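Local coordinates for putative periplasmic protein (Wolinella succinogenes, PDB 3KN3) that probably binds a small solute as a periplasmic-binding-protein-fold relative of tungstate transport components, and can hold glutathione in its ligand site, at residues 16-21 / 201-206; 23-28 / 36-41; 79-84 / 235-240. All coordinates share one frame; numbering follows the deposited sequence.

Interaction 1: 16-21 / 201-206; sequences DNTGLL and NFYSIM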
ATOM      1  N   ASP A  16       0.044 -10.102  -2.598  1.00 33.52           N
ATOM      2  CA  ASP A  16      -0.339 -11.430  -2.159  1.00 34.32           C
ATOM      3  C   ASP A  16      -0.033 -11.649  -0.683  1.00 43.59           C
ATOM      4  O   ASP A  16      -0.815 -12.286   0.024  1.00 43.70           O
ATOM      5  CB  ASP A  16       0.377 -12.476  -2.991  1.00 36.11           C
ATOM      6  CG  ASP A  16      -0.067 -13.880  -2.650  1.00 48.69           C
ATOM      7  OD1 ASP A  16      -1.233 -14.045  -2.218  1.00 54.61           O
ATOM      8  OD2 ASP A  16       0.747 -14.813  -2.810  1.00 50.94           O
ATOM      9  N   ASN A  17       1.095 -11.101  -0.223  1.00 47.35           N
ATOM     10  CA  ASN A  17       1.580 -11.317   1.145  1.00 48.63           C
ATOM     11  C   ASN A  17       0.817 -10.606   2.239  1.00 42.08           C
ATOM     12  O   ASN A  17       0.903 -10.980   3.402  1.00 41.26           O
ATOM     13  CB  ASN A  17       3.052 -10.958   1.250  1.00 53.74           C
ATOM     14  CG  ASN A  17       3.911 -11.920   0.510  1.00 61.84           C
ATOM     15  OD1 ASN A  17       3.486 -13.044   0.217  1.00 62.83           O
ATOM     16  ND2 ASN A  17       5.122 -11.497   0.179  1.00 65.35           N
ATOM     17  N   THR A  18       0.080  -9.575   1.856  1.00 36.03           N
ATOM     18  CA  THR A  18      -0.815  -8.885   2.761  1.00 30.94           C
ATOM     19  C   THR A  18      -2.033  -9.746   3.155  1.00 40.43           C
ATOM     20  O   THR A  18      -2.683  -9.493   4.180  1.00 39.98           O
ATOM     21  CB  THR A  18      -1.318  -7.580   2.121  1.00 36.40           C
ATOM     22  OG1 THR A  18      -2.324  -7.878   1.142  1.00 37.75           O
ATOM     23  CG2 THR A  18      -0.154  -6.832   1.456  1.00 33.24           C
ATOM     24  N   GLY A  19      -2.343 -10.762   2.350  1.00 33.61           N
ATOM     25  CA  GLY A  19      -3.541 -11.540   2.591  1.00 24.71           C
ATOM     26  C   GLY A  19      -4.844 -10.911   2.111  1.00 25.59           C
ATOM     27  O   GLY A  19      -5.892 -11.554   2.171  1.00 32.90           O
ATOM     28  N   LEU A  20      -4.797  -9.672   1.626  1.00 22.65           N
ATOM     29  CA  LEU A  20      -5.996  -9.024   1.086  1.00 25.17           C
ATOM     30  C   LEU A  20      -6.806  -9.976   0.177  1.00 29.36           C
ATOM     31  O   LEU A  20      -8.020 -10.096   0.315  1.00 28.46           O
ATOM     32  CB  LEU A  20      -5.619  -7.755   0.319  1.00 24.41           C
ATOM     33  CG  LEU A  20      -6.738  -6.897  -0.294  1.00 32.63           C
ATOM     34  CD1 LEU A  20      -7.831  -6.599   0.730  1.00 33.47           C
ATOM     35  CD2 LEU A  20      -6.166  -5.607  -0.887  1.00 31.23           C
ATOM     36  N   LEU A  21      -6.130 -10.652  -0.744  1.00 24.94           N
ATOM     37  CA  LEU A  21      -6.823 -11.486  -1.722  1.00 30.16           C
ATOM     38  C   LEU A  21      -7.529 -12.670  -1.080  1.00 35.39           C
ATOM     39  O   LEU A  21      -8.620 -13.064  -1.507  1.00 34.05           O
ATOM     40  CB  LEU A  21      -5.852 -11.993  -2.785  1.00 29.75           C
ATOM     41  CG  LEU A  21      -5.393 -10.891  -3.732  1.00 33.17           C
ATOM     42  CD1 LEU A  21      -4.246 -11.360  -4.576  1.00 31.29           C
ATOM     43  CD2 LEU A  21      -6.561 -10.478  -4.588  1.00 36.52           C
ATOM     44  N   ASN A 201      -3.433   3.766   2.184  1.00 39.35           N
ATOM     45  CA  ASN A 201      -2.774   2.842   1.266  1.00 37.56           C
ATOM     46  C   ASN A 201      -3.768   2.222   0.279  1.00 42.54           C
ATOM     47  O   ASN A 201      -4.787   1.662   0.684  1.00 40.72           O
ATOM     48  CB  ASN A 201      -2.108   1.720   2.064  1.00 31.93           C
ATOM     49  CG  ASN A 201      -1.044   0.972   1.258  1.00 39.07           C
ATOM     50  OD1 ASN A 201      -0.617   1.425   0.191  1.00 34.33           O
ATOM     51  ND2 ASN A 201      -0.594  -0.167   1.784  1.00 40.20           N
ATOM     52  N   PHE A 202      -3.468   2.302  -1.013  1.00 42.84           N
ATOM     53  CA  PHE A 202      -4.367   1.734  -2.011  1.00 41.37           C
ATOM     54  C   PHE A 202      -3.710   0.731  -2.946  1.00 41.99           C
ATOM     55  O   PHE A 202      -2.592   0.944  -3.432  1.00 40.39           O
ATOM     56  CB  PHE A 202      -4.996   2.831  -2.859  1.00 40.12           C
ATOM     57  CG  PHE A 202      -5.751   3.842  -2.069  1.00 43.70           C
ATOM     58  CD1 PHE A 202      -7.106   3.683  -1.836  1.00 41.26           C
ATOM     59  CD2 PHE A 202      -5.110   4.959  -1.565  1.00 42.48           C
ATOM     60  CE1 PHE A 202      -7.810   4.614  -1.115  1.00 42.43           C
ATOM     61  CE2 PHE A 202      -5.811   5.891  -0.838  1.00 42.47           C
ATOM     62  CZ  PHE A 202      -7.164   5.724  -0.615  1.00 37.97           C
ATOM     63  N   TYR A 203      -4.446  -0.346  -3.211  1.00 35.82           N
ATOM     64  CA  TYR A 203      -4.108  -1.300  -4.248  1.00 37.62           C
ATOM     65  C   TYR A 203      -5.147  -1.187  -5.378  1.00 44.37           C
ATOM     66  O   TYR A 203      -6.348  -1.137  -5.129  1.00 48.94           O
ATOM     67  CB  TYR A 203      -4.071  -2.707  -3.663  1.00 36.13           C
ATOM     68  CG  TYR A 203      -3.123  -2.877  -2.482  1.00 40.58           C
ATOM     69  CD1 TYR A 203      -1.856  -3.442  -2.647  1.00 40.83           C
ATOM     70  CD2 TYR A 203      -3.499  -2.482  -1.204  1.00 42.01           C
ATOM     71  CE1 TYR A 203      -1.005  -3.607  -1.575  1.00 41.20           C
ATOM     72  CE2 TYR A 203      -2.654  -2.630  -0.132  1.00 36.85           C
ATOM     73  CZ  TYR A 203      -1.410  -3.192  -0.318  1.00 41.76           C
ATOM     74  OH  TYR A 203      -0.575  -3.329   0.762  1.00 39.93           O
ATOM     75  N   SER A 204      -4.680  -1.137  -6.618  1.00 40.72           N
ATOM     76  CA  SER A 204      -5.558  -0.881  -7.748  1.00 40.58           C
ATOM     77  C   SER A 204      -5.890  -2.124  -8.546  1.00 37.17           C
ATOM     78  O   SER A 204      -4.997  -2.890  -8.900  1.00 38.61           O
ATOM     79  CB  SER A 204      -4.915   0.130  -8.686  1.00 47.33           C
ATOM     80  OG  SER A 204      -4.744   1.368  -8.040  1.00 56.99           O
ATOM     81  N   ILE A 205      -7.179  -2.309  -8.830  1.00 32.78           N
ATOM     82  CA  ILE A 205      -7.640  -3.339  -9.741  1.00 29.62           C
ATOM     83  C   ILE A 205      -7.900  -2.660 -11.057  1.00 33.18           C
ATOM     84  O   ILE A 205      -8.509  -1.600 -11.091  1.00 31.60           O
ATOM     85  CB  ILE A 205      -8.960  -3.965  -9.278  1.00 33.99           C
ATOM     86  CG1 ILE A 205      -8.819  -4.515  -7.869  1.00 41.12           C
ATOM     87  CG2 ILE A 205      -9.385  -5.104 -10.205  1.00 19.93           C
ATOM     88  CD1 ILE A 205     -10.126  -4.943  -7.283  1.00 47.07           C
HETATM   89  N   MSE A 206      -7.417  -3.251 -12.140  1.00 31.88           N
HETATM   90  CA  MSE A 206      -7.781  -2.790 -13.474  1.00 30.76           C
HETATM   91  C   MSE A 206      -8.187  -3.979 -14.325  1.00 27.59           C
HETATM   92  O   MSE A 206      -7.617  -5.068 -14.203  1.00 29.38           O
HETATM   93  CB  MSE A 206      -6.622  -2.059 -14.148  1.00 27.34           C
HETATM   94  CG  MSE A 206      -6.234  -0.763 -13.465  1.00 37.59           C
HETATM   95 SE   MSE A 206      -4.496  -0.103 -14.082  1.00 60.18          SE
HETATM   96  CE  MSE A 206      -4.481   1.649 -13.250  1.00283.90           C
TER

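Interaction 2: 23-28 / 36-41; sequences VLAPAY and LKWVAV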
ATOM      1  N   VAL A  23      -8.792 -12.662   1.718  1.00 36.48           N
ATOM      2  CA  VAL A  23      -9.978 -12.156   2.365  1.00 36.61           C
ATOM      3  C   VAL A  23     -11.092 -11.977   1.325  1.00 42.48           C
ATOM      4  O   VAL A  23     -12.206 -12.467   1.511  1.00 41.52           O
ATOM      5  CB  VAL A  23      -9.704 -10.834   3.061  1.00 38.02           C
ATOM      6  CG1 VAL A  23     -10.978 -10.316   3.700  1.00 38.07           C
ATOM      7  CG2 VAL A  23      -8.600 -10.999   4.107  1.00 37.54           C
ATOM      8  N   LEU A  24     -10.775 -11.285   0.230  1.00 38.42           N
ATOM      9  CA  LEU A  24     -11.738 -11.001  -0.833  1.00 31.40           C
ATOM     10  C   LEU A  24     -12.298 -12.251  -1.519  1.00 29.55           C
ATOM     11  O   LEU A  24     -13.483 -12.325  -1.783  1.00 33.90           O
ATOM     12  CB  LEU A  24     -11.120 -10.057  -1.861  1.00 29.30           C
ATOM     13  CG  LEU A  24     -10.723  -8.695  -1.275  1.00 30.75           C
ATOM     14  CD1 LEU A  24      -9.961  -7.837  -2.268  1.00 25.88           C
ATOM     15  CD2 LEU A  24     -11.966  -7.967  -0.790  1.00 30.88           C
ATOM     16  N   ALA A  25     -11.451 -13.245  -1.770  1.00 30.36           N
ATOM     17  CA  ALA A  25     -11.860 -14.407  -2.566  1.00 34.59           C
ATOM     18  C   ALA A  25     -13.014 -15.236  -1.981  1.00 42.12           C
ATOM     19  O   ALA A  25     -13.965 -15.551  -2.690  1.00 40.77           O
ATOM     20  CB  ALA A  25     -10.666 -15.297  -2.901  1.00 24.37           C
ATOM     21  N   PRO A  26     -12.934 -15.598  -0.693  1.00 43.26           N
ATOM     22  CA  PRO A  26     -14.051 -16.351  -0.111  1.00 42.62           C
ATOM     23  C   PRO A  26     -15.332 -15.519  -0.097  1.00 38.08           C
ATOM     24  O   PRO A  26     -16.415 -16.045  -0.362  1.00 32.60           O
ATOM     25  CB  PRO A  26     -13.583 -16.624   1.323  1.00 44.92           C
ATOM     26  CG  PRO A  26     -12.105 -16.444   1.288  1.00 44.75           C
ATOM     27  CD  PRO A  26     -11.864 -15.364   0.287  1.00 39.67           C
ATOM     28  N   ALA A  27     -15.212 -14.231   0.199  1.00 36.18           N
ATOM     29  CA  ALA A  27     -16.393 -13.372   0.210  1.00 37.39           C
ATOM     30  C   ALA A  27     -17.020 -13.254  -1.182  1.00 39.95           C
ATOM     31  O   ALA A  27     -18.241 -13.207  -1.314  1.00 41.58           O
ATOM     32  CB  ALA A  27     -16.054 -12.003   0.761  1.00 31.80           C
ATOM     33  N   TYR A  28     -16.183 -13.210  -2.215  1.00 36.85           N
ATOM     34  CA  TYR A  28     -16.679 -13.077  -3.582  1.00 36.81           C
ATOM     35  C   TYR A  28     -17.355 -14.376  -4.037  1.00 33.83           C
ATOM     36  O   TYR A  28     -18.413 -14.355  -4.673  1.00 34.34           O
ATOM     37  CB  TYR A  28     -15.542 -12.684  -4.536  1.00 36.68           C
ATOM     38  CG  TYR A  28     -16.001 -12.325  -5.935  1.00 32.32           C
ATOM     39  CD1 TYR A  28     -16.945 -11.321  -6.138  1.00 26.21           C
ATOM     40  CD2 TYR A  28     -15.491 -12.979  -7.051  1.00 31.20           C
ATOM     41  CE1 TYR A  28     -17.379 -10.991  -7.404  1.00 23.45           C
ATOM     42  CE2 TYR A  28     -15.917 -12.643  -8.329  1.00 37.52           C
ATOM     43  CZ  TYR A  28     -16.869 -11.638  -8.493  1.00 30.81           C
ATOM     44  OH  TYR A  28     -17.308 -11.293  -9.750  1.00 28.99           O
ATOM     45  N   LEU A  36     -11.951 -16.695  -7.587  1.00 31.51           N
ATOM     46  CA  LEU A  36     -10.781 -15.885  -7.876  1.00 33.95           C
ATOM     47  C   LEU A  36      -9.518 -16.747  -7.974  1.00 35.97           C
ATOM     48  O   LEU A  36      -9.174 -17.481  -7.051  1.00 33.15           O
ATOM     49  CB  LEU A  36     -10.601 -14.862  -6.762  1.00 40.18           C
ATOM     50  CG  LEU A  36     -10.204 -13.462  -7.204  1.00 45.39           C
ATOM     51  CD1 LEU A  36     -11.188 -12.983  -8.255  1.00 45.87           C
ATOM     52  CD2 LEU A  36     -10.163 -12.526  -5.997  1.00 43.60           C
ATOM     53  N   LYS A  37      -8.834 -16.662  -9.103  1.00 35.42           N
ATOM     54  CA  LYS A  37      -7.586 -17.387  -9.280  1.00 39.51           C
ATOM     55  C   LYS A  37      -6.494 -16.371  -9.618  1.00 35.66           C
ATOM     56  O   LYS A  37      -6.621 -15.595 -10.569  1.00 37.58           O
ATOM     57  CB  LYS A  37      -7.715 -18.449 -10.385  1.00 40.67           C
ATOM     58  CG  LYS A  37      -8.651 -19.626 -10.073  1.00 48.39           C
ATOM     59  CD  LYS A  37      -8.072 -20.584  -9.016  1.00 61.23           C
ATOM     60  CE  LYS A  37      -6.759 -21.274  -9.457  1.00 67.15           C
ATOM     61  NZ  LYS A  37      -6.983 -22.591 -10.152  1.00 67.26           N
ATOM     62  N   TRP A  38      -5.428 -16.344  -8.835  1.00 28.12           N
ATOM     63  CA  TRP A  38      -4.409 -15.339  -9.092  1.00 28.03           C
ATOM     64  C   TRP A  38      -2.989 -15.876  -9.164  1.00 32.84           C
ATOM     65  O   TRP A  38      -2.658 -16.894  -8.579  1.00 30.36           O
ATOM     66  CB  TRP A  38      -4.496 -14.197  -8.079  1.00 22.37           C
ATOM     67  CG  TRP A  38      -4.246 -14.579  -6.640  1.00 30.46           C
ATOM     68  CD1 TRP A  38      -3.046 -14.570  -5.985  1.00 31.46           C
ATOM     69  CD2 TRP A  38      -5.225 -15.005  -5.674  1.00 33.88           C
ATOM     70  NE1 TRP A  38      -3.216 -14.965  -4.677  1.00 31.53           N
ATOM     71  CE2 TRP A  38      -4.540 -15.237  -4.461  1.00 32.55           C
ATOM     72  CE3 TRP A  38      -6.608 -15.223  -5.721  1.00 29.77           C
ATOM     73  CZ2 TRP A  38      -5.192 -15.664  -3.310  1.00 33.95           C
ATOM     74  CZ3 TRP A  38      -7.254 -15.644  -4.576  1.00 23.70           C
ATOM     75  CH2 TRP A  38      -6.550 -15.862  -3.386  1.00 29.53           C
ATOM     76  N   VAL A  39      -2.149 -15.168  -9.894  1.00 35.11           N
ATOM     77  CA  VAL A  39      -0.748 -15.488  -9.904  1.00 39.08           C
ATOM     78  C   VAL A  39      -0.008 -14.250  -9.440  1.00 39.49           C
ATOM     79  O   VAL A  39      -0.301 -13.142  -9.896  1.00 35.56           O
ATOM     80  CB  VAL A  39      -0.278 -15.915 -11.288  1.00 37.82           C
ATOM     81  CG1 VAL A  39       1.136 -16.437 -11.203  1.00 36.38           C
ATOM     82  CG2 VAL A  39      -1.185 -17.003 -11.824  1.00 43.46           C
ATOM     83  N   ALA A  40       0.938 -14.450  -8.522  1.00 32.16           N
ATOM     84  CA  ALA A  40       1.649 -13.347  -7.885  1.00 28.89           C
ATOM     85  C   ALA A  40       3.095 -13.272  -8.372  1.00 30.10           C
ATOM     86  O   ALA A  40       3.897 -14.160  -8.112  1.00 30.84           O
ATOM     87  CB  ALA A  40       1.599 -13.491  -6.366  1.00 22.55           C
ATOM     88  N   VAL A  41       3.414 -12.208  -9.096  1.00 31.20           N
ATOM     89  CA  VAL A  41       4.739 -12.049  -9.678  1.00 30.94           C
ATOM     90  C   VAL A  41       5.241 -10.645  -9.408  1.00 34.86           C
ATOM     91  O   VAL A  41       4.737  -9.963  -8.515  1.00 40.34           O
ATOM     92  CB  VAL A  41       4.741 -12.322 -11.213  1.00 21.93           C
ATOM     93  CG1 VAL A  41       4.470 -13.807 -11.512  1.00 19.72           C
ATOM     94  CG2 VAL A  41       3.753 -11.416 -11.943  1.00 20.15           C
TER
HETATM   95  O   HOH W   1     -13.391 -16.091  -5.444  1.00 36.22           O

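Interaction 3: 79-84 / 235-240; sequences TPVMYN and AEIANF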
ATOM      1  N   THR A  79      -9.582   1.000 -10.327  1.00 29.65           N
ATOM      2  CA  THR A  79     -10.462   1.004  -9.167  1.00 33.14           C
ATOM      3  C   THR A  79      -9.654   0.723  -7.893  1.00 42.03           C
ATOM      4  O   THR A  79      -9.145  -0.376  -7.710  1.00 45.44           O
ATOM      5  CB  THR A  79     -11.555  -0.095  -9.329  1.00 38.57           C
ATOM      6  OG1 THR A  79     -12.435   0.241 -10.413  1.00 35.67           O
ATOM      7  CG2 THR A  79     -12.354  -0.301  -8.040  1.00 35.30           C
ATOM      8  N   PRO A  80      -9.519   1.724  -7.004  1.00 48.09           N
ATOM      9  CA  PRO A  80      -8.705   1.527  -5.799  1.00 42.44           C
ATOM     10  C   PRO A  80      -9.396   0.743  -4.690  1.00 40.76           C
ATOM     11  O   PRO A  80     -10.599   0.892  -4.468  1.00 42.94           O
ATOM     12  CB  PRO A  80      -8.437   2.956  -5.323  1.00 43.14           C
ATOM     13  CG  PRO A  80      -8.709   3.821  -6.510  1.00 49.73           C
ATOM     14  CD  PRO A  80      -9.841   3.143  -7.210  1.00 49.85           C
ATOM     15  N   VAL A  81      -8.618  -0.090  -4.003  1.00 33.42           N
ATOM     16  CA  VAL A  81      -9.070  -0.757  -2.793  1.00 35.14           C
ATOM     17  C   VAL A  81      -8.150  -0.329  -1.661  1.00 38.15           C
ATOM     18  O   VAL A  81      -6.946  -0.544  -1.713  1.00 41.21           O
ATOM     19  CB  VAL A  81      -9.013  -2.286  -2.921  1.00 32.46           C
ATOM     20  CG1 VAL A  81      -9.417  -2.957  -1.599  1.00 21.98           C
ATOM     21  CG2 VAL A  81      -9.873  -2.758  -4.083  1.00 30.11           C
HETATM   22  N   MSE A  82      -8.708   0.292  -0.638  1.00 40.42           N
HETATM   23  CA  MSE A  82      -7.853   0.874   0.373  1.00 40.09           C
HETATM   24  C   MSE A  82      -7.624  -0.132   1.473  1.00 39.86           C
HETATM   25  O   MSE A  82      -8.552  -0.818   1.895  1.00 46.70           O
HETATM   26  CB  MSE A  82      -8.460   2.147   0.926  1.00 45.46           C
HETATM   27  CG  MSE A  82      -9.453   1.898   2.016  1.00 56.47           C
HETATM   28 SE   MSE A  82      -9.281   3.266   3.379  1.00142.04          SE
HETATM   29  CE  MSE A  82      -9.739   4.819   2.300  1.00 31.39           C
ATOM     30  N   TYR A  83      -6.383  -0.233   1.936  1.00 33.59           N
ATOM     31  CA  TYR A  83      -6.039  -1.311   2.850  1.00 32.73           C
ATOM     32  C   TYR A  83      -4.630  -1.144   3.367  1.00 32.67           C
ATOM     33  O   TYR A  83      -3.736  -0.707   2.633  1.00 32.43           O
ATOM     34  CB  TYR A  83      -6.149  -2.643   2.116  1.00 31.91           C
ATOM     35  CG  TYR A  83      -6.037  -3.866   2.990  1.00 39.28           C
ATOM     36  CD1 TYR A  83      -7.061  -4.217   3.861  1.00 42.56           C
ATOM     37  CD2 TYR A  83      -4.931  -4.698   2.915  1.00 37.19           C
ATOM     38  CE1 TYR A  83      -6.971  -5.353   4.656  1.00 42.43           C
ATOM     39  CE2 TYR A  83      -4.829  -5.834   3.707  1.00 40.47           C
ATOM     40  CZ  TYR A  83      -5.850  -6.159   4.576  1.00 43.29           C
ATOM     41  OH  TYR A  83      -5.752  -7.299   5.359  1.00 40.76           O
ATOM     42  N   ASN A  84      -4.429  -1.505   4.628  1.00 35.32           N
ATOM     43  CA  ASN A  84      -3.088  -1.547   5.189  1.00 40.36           C
ATOM     44  C   ASN A  84      -2.454  -0.162   5.152  1.00 39.23           C
ATOM     45  O   ASN A  84      -1.393   0.031   4.552  1.00 43.14           O
ATOM     46  CB  ASN A  84      -2.237  -2.540   4.394  1.00 40.63           C
ATOM     47  CG  ASN A  84      -0.885  -2.813   5.032  1.00 40.23           C
ATOM     48  OD1 ASN A  84      -0.694  -2.627   6.243  1.00 37.85           O
ATOM     49  ND2 ASN A  84       0.065  -3.286   4.215  1.00 33.82           N
ATOM     50  N   ALA A 235     -18.228  -0.488   2.541  1.00 62.62           N
ATOM     51  CA  ALA A 235     -18.372  -0.486   3.996  1.00 67.55           C
ATOM     52  C   ALA A 235     -17.734  -1.715   4.651  1.00 69.38           C
ATOM     53  O   ALA A 235     -17.181  -1.637   5.746  1.00 75.41           O
ATOM     54  CB  ALA A 235     -19.841  -0.386   4.377  1.00 69.93           C
ATOM     55  N   GLU A 236     -17.817  -2.854   3.980  1.00 61.52           N
ATOM     56  CA  GLU A 236     -17.264  -4.078   4.527  1.00 55.02           C
ATOM     57  C   GLU A 236     -15.750  -3.987   4.592  1.00 52.63           C
ATOM     58  O   GLU A 236     -15.145  -4.343   5.596  1.00 50.29           O
ATOM     59  CB  GLU A 236     -17.688  -5.261   3.667  1.00 57.85           C
ATOM     60  CG  GLU A 236     -17.462  -6.606   4.307  1.00 66.15           C
ATOM     61  CD  GLU A 236     -18.418  -7.664   3.770  1.00 72.58           C
ATOM     62  OE1 GLU A 236     -19.640  -7.379   3.691  1.00 75.29           O
ATOM     63  OE2 GLU A 236     -17.943  -8.776   3.432  1.00 67.49           O
ATOM     64  N   ILE A 237     -15.149  -3.491   3.515  1.00 58.91           N
ATOM     65  CA  ILE A 237     -13.693  -3.378   3.406  1.00 63.50           C
ATOM     66  C   ILE A 237     -13.108  -2.402   4.415  1.00 64.37           C
ATOM     67  O   ILE A 237     -12.085  -2.686   5.051  1.00 59.63           O
ATOM     68  CB  ILE A 237     -13.252  -2.946   1.988  1.00 59.14           C
ATOM     69  CG1 ILE A 237     -13.384  -4.128   1.018  1.00 54.93           C
ATOM     70  CG2 ILE A 237     -11.807  -2.388   2.016  1.00 50.46           C
ATOM     71  CD1 ILE A 237     -13.335  -3.745  -0.448  1.00 53.26           C
ATOM     72  N   ALA A 238     -13.759  -1.250   4.553  1.00 65.81           N
ATOM     73  CA  ALA A 238     -13.327  -0.246   5.517  1.00 69.97           C
ATOM     74  C   ALA A 238     -13.198  -0.851   6.913  1.00 74.70           C
ATOM     75  O   ALA A 238     -12.435  -0.356   7.738  1.00 78.40           O
ATOM     76  CB  ALA A 238     -14.290   0.940   5.530  1.00 64.24           C
ATOM     77  N   ASN A 239     -13.931  -1.931   7.166  1.00 73.61           N
ATOM     78  CA  ASN A 239     -13.979  -2.526   8.495  1.00 75.01           C
ATOM     79  C   ASN A 239     -13.105  -3.758   8.682  1.00 73.11           C
ATOM     80  O   ASN A 239     -13.490  -4.698   9.376  1.00 70.41           O
ATOM     81  CB  ASN A 239     -15.423  -2.855   8.880  1.00 80.68           C
ATOM     82  CG  ASN A 239     -16.143  -1.672   9.492  1.00 84.57           C
ATOM     83  OD1 ASN A 239     -15.523  -0.808  10.120  1.00 80.30           O
ATOM     84  ND2 ASN A 239     -17.464  -1.626   9.318  1.00 88.87           N
ATOM     85  N   PHE A 240     -11.926  -3.751   8.074  1.00 75.04           N
ATOM     86  CA  PHE A 240     -10.989  -4.850   8.260  1.00 77.14           C
ATOM     87  C   PHE A 240      -9.963  -4.518   9.330  1.00 73.21           C
ATOM     88  O   PHE A 240      -9.340  -5.416   9.885  1.00 74.13           O
ATOM     89  CB  PHE A 240     -10.281  -5.199   6.951  1.00 80.02           C
ATOM     90  CG  PHE A 240     -11.201  -5.727   5.889  1.00 81.52           C
ATOM     91  CD1 PHE A 240     -12.451  -6.224   6.220  1.00 83.53           C
ATOM     92  CD2 PHE A 240     -10.812  -5.733   4.559  1.00 79.53           C
ATOM     93  CE1 PHE A 240     -13.298  -6.713   5.243  1.00 82.01           C
ATOM     94  CE2 PHE A 240     -11.653  -6.222   3.579  1.00 79.23           C
ATOM     95  CZ  PHE A 240     -12.897  -6.712   3.920  1.00 80.54           C
TER

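Interaction 1: 16-21 / 201-206
T18 and L20 meet Y203 in a small, buried van der Waals contact, apolar at L20 and methyl-to-hydroxyl at T18, between the break separating helices 13-18 and 20-32 and strand 202-208 of the mixed sheet that also holds strands 6-12 and 57-60, beside the ligand site. Y203 reaches across from its strand with CG anti to its own carbonyl carbon (chi1 -56°). T18 comes from the opposite direction and sets its methyl against the end of the phenol, CG2 lying 3.6 Å from Y203 OH. L20 instead slides past the ring, its CD2 4.1 Å from Y203 CD2, and both methyls meet the ring obliquely. While T18 CG2 is given to the tyrosine, OG1 forms an ST turn, accepting the L20 N-H at 3.1 Å in a nearly straight bond (164°), and it is also hydrogen-bonded to T15 O. G19, with a positive phi of 79°, ends the first helix and precedes the second, and its N reaches D16 O at 3.2 Å. With an alanine here both branches of T18 are lost, which would probably leave the L20 amide without this acceptor and open a gap beside the hydroxyl of Y203. Y203, H61 and N201 all belong to the glutathione site, which has no ligand in this chain. N201 OD1 is hydrogen-bonded to H61 NE2. No hydrogen bond crosses between 16-21 and 201-206: the helix break meets the phenol through van der Waals packing, with H61 stacked on the ring as well, and the polar bonds of T18 OG1 stay within its own turn.

Interaction 2: 23-28 / 36-41
A25 meets both L36 and W38 through one methyl group, CB. It lies 3.9 Å from L36 CB and 3.8 Å from W38 CZ3, and it comes to the indole at its edge, near the ring plane. One turn further along the helix, Y28 makes a looser contact, its CD2 being 4.5 Å from L36 CD1, with the methyl oblique to the phenol ring. A single water joins the two backbones beside this apolar patch: it donates to A25 O at 2.9 Å and accepts from L36 N at 2.7 Å, so an end of the strand is tied to the helix although no direct hydrogen bond crosses. The helix is kinked at P26, whose nitrogen makes no bond to the preceding turn. W38 carries its CG between the backbone N and the carbonyl carbon (chi1 63°), which swings the six-membered ring back along the strand to A25, and its other end is held by a hydrogen bond from NE1 to D16 OD1. Further out, L36 rests on L7 and M9 of the neighbouring strand 6-12 and on F224 of helix 218-229. F224 also meets the Y28 ring edge-to-face. A glycerol, probably from the crystallisation liquor, is hydrogen-bonded to W38 N. The short segment axes approach to 9.1 Å at 156°, nearly antiparallel, as expected for a helix returning the chain to the start of the next parallel strand. With strand 6-12 before it, this is the second half of a beta-alpha-beta crossover, the repeating unit of alpha/beta lobes in periplasmic binding proteins.

Interaction 3: 79-84 / 235-240
The hydrogen bond from N239 N to E236 O, 3.1 Å long, lies in the turn at the end of helix 231-238 that carries I237 and F240, the residues touching V81, M82 O and Y83. The F240 N-H adds a weak hydrogen bond to I237 O at 3.2 Å, and one face of the F240 ring lies over that oxygen, offset toward the rim. These bonds accompany the turn that brings F240 to Y83. Between the two segments themselves the contacts are apolar or van der Waals. With chi1 at -75°, I237 CG2 stands anti to the backbone N and lies against the strand, 3.6 Å from M82 O, while CG1 carries CD1 toward V81 CG1 at 4.2 Å. The side chains of I237 and V81 cross at about a right angle. Y83 and F240 also cross nearly perpendicularly. The tyrosine brings CE1 to the edge of the F240 ring, 3.9 Å from F240 CD2, and the same atom is 4.0 Å from F240 CB; relative to the Y83 ring, F240 CD2 lies obliquely. The strand is held in turn by backbone hydrogen bonds of V81 with Y203 and of Y83 with N201, and L20 and V23 of helix 20-32 touch Y83 and F240 respectively. Just after Y83 the chain passes toward strand 86-90 in the other sheet. The arrangement thus fits the periplasmic binding protein fold, with a C-terminal helix packed on its first lobe next to a strand leading into the interlobe connection.

All three contacts join a helix or helix end to the same mixed sheet. Interaction 1 is the buried one and lies beside the ligand site; interactions 2 and 3 are only partly buried, each with an aromatic edge in its packing. Helix 20-32 serves both interactions 1 and 2, which meet where L21 CD1 packs on W38 CD1 at 3.7 Å. Strands 202-208 and 78-82 are antiparallel neighbours, so interactions 1 and 3 are bonded backbone to backbone, with Y203 O 2.7 Å from V81 N. V23 and F240 make the looser link between interactions 2 and 3. None has a direct hydrogen bond across its segments, and only interaction 2 has a bridging water.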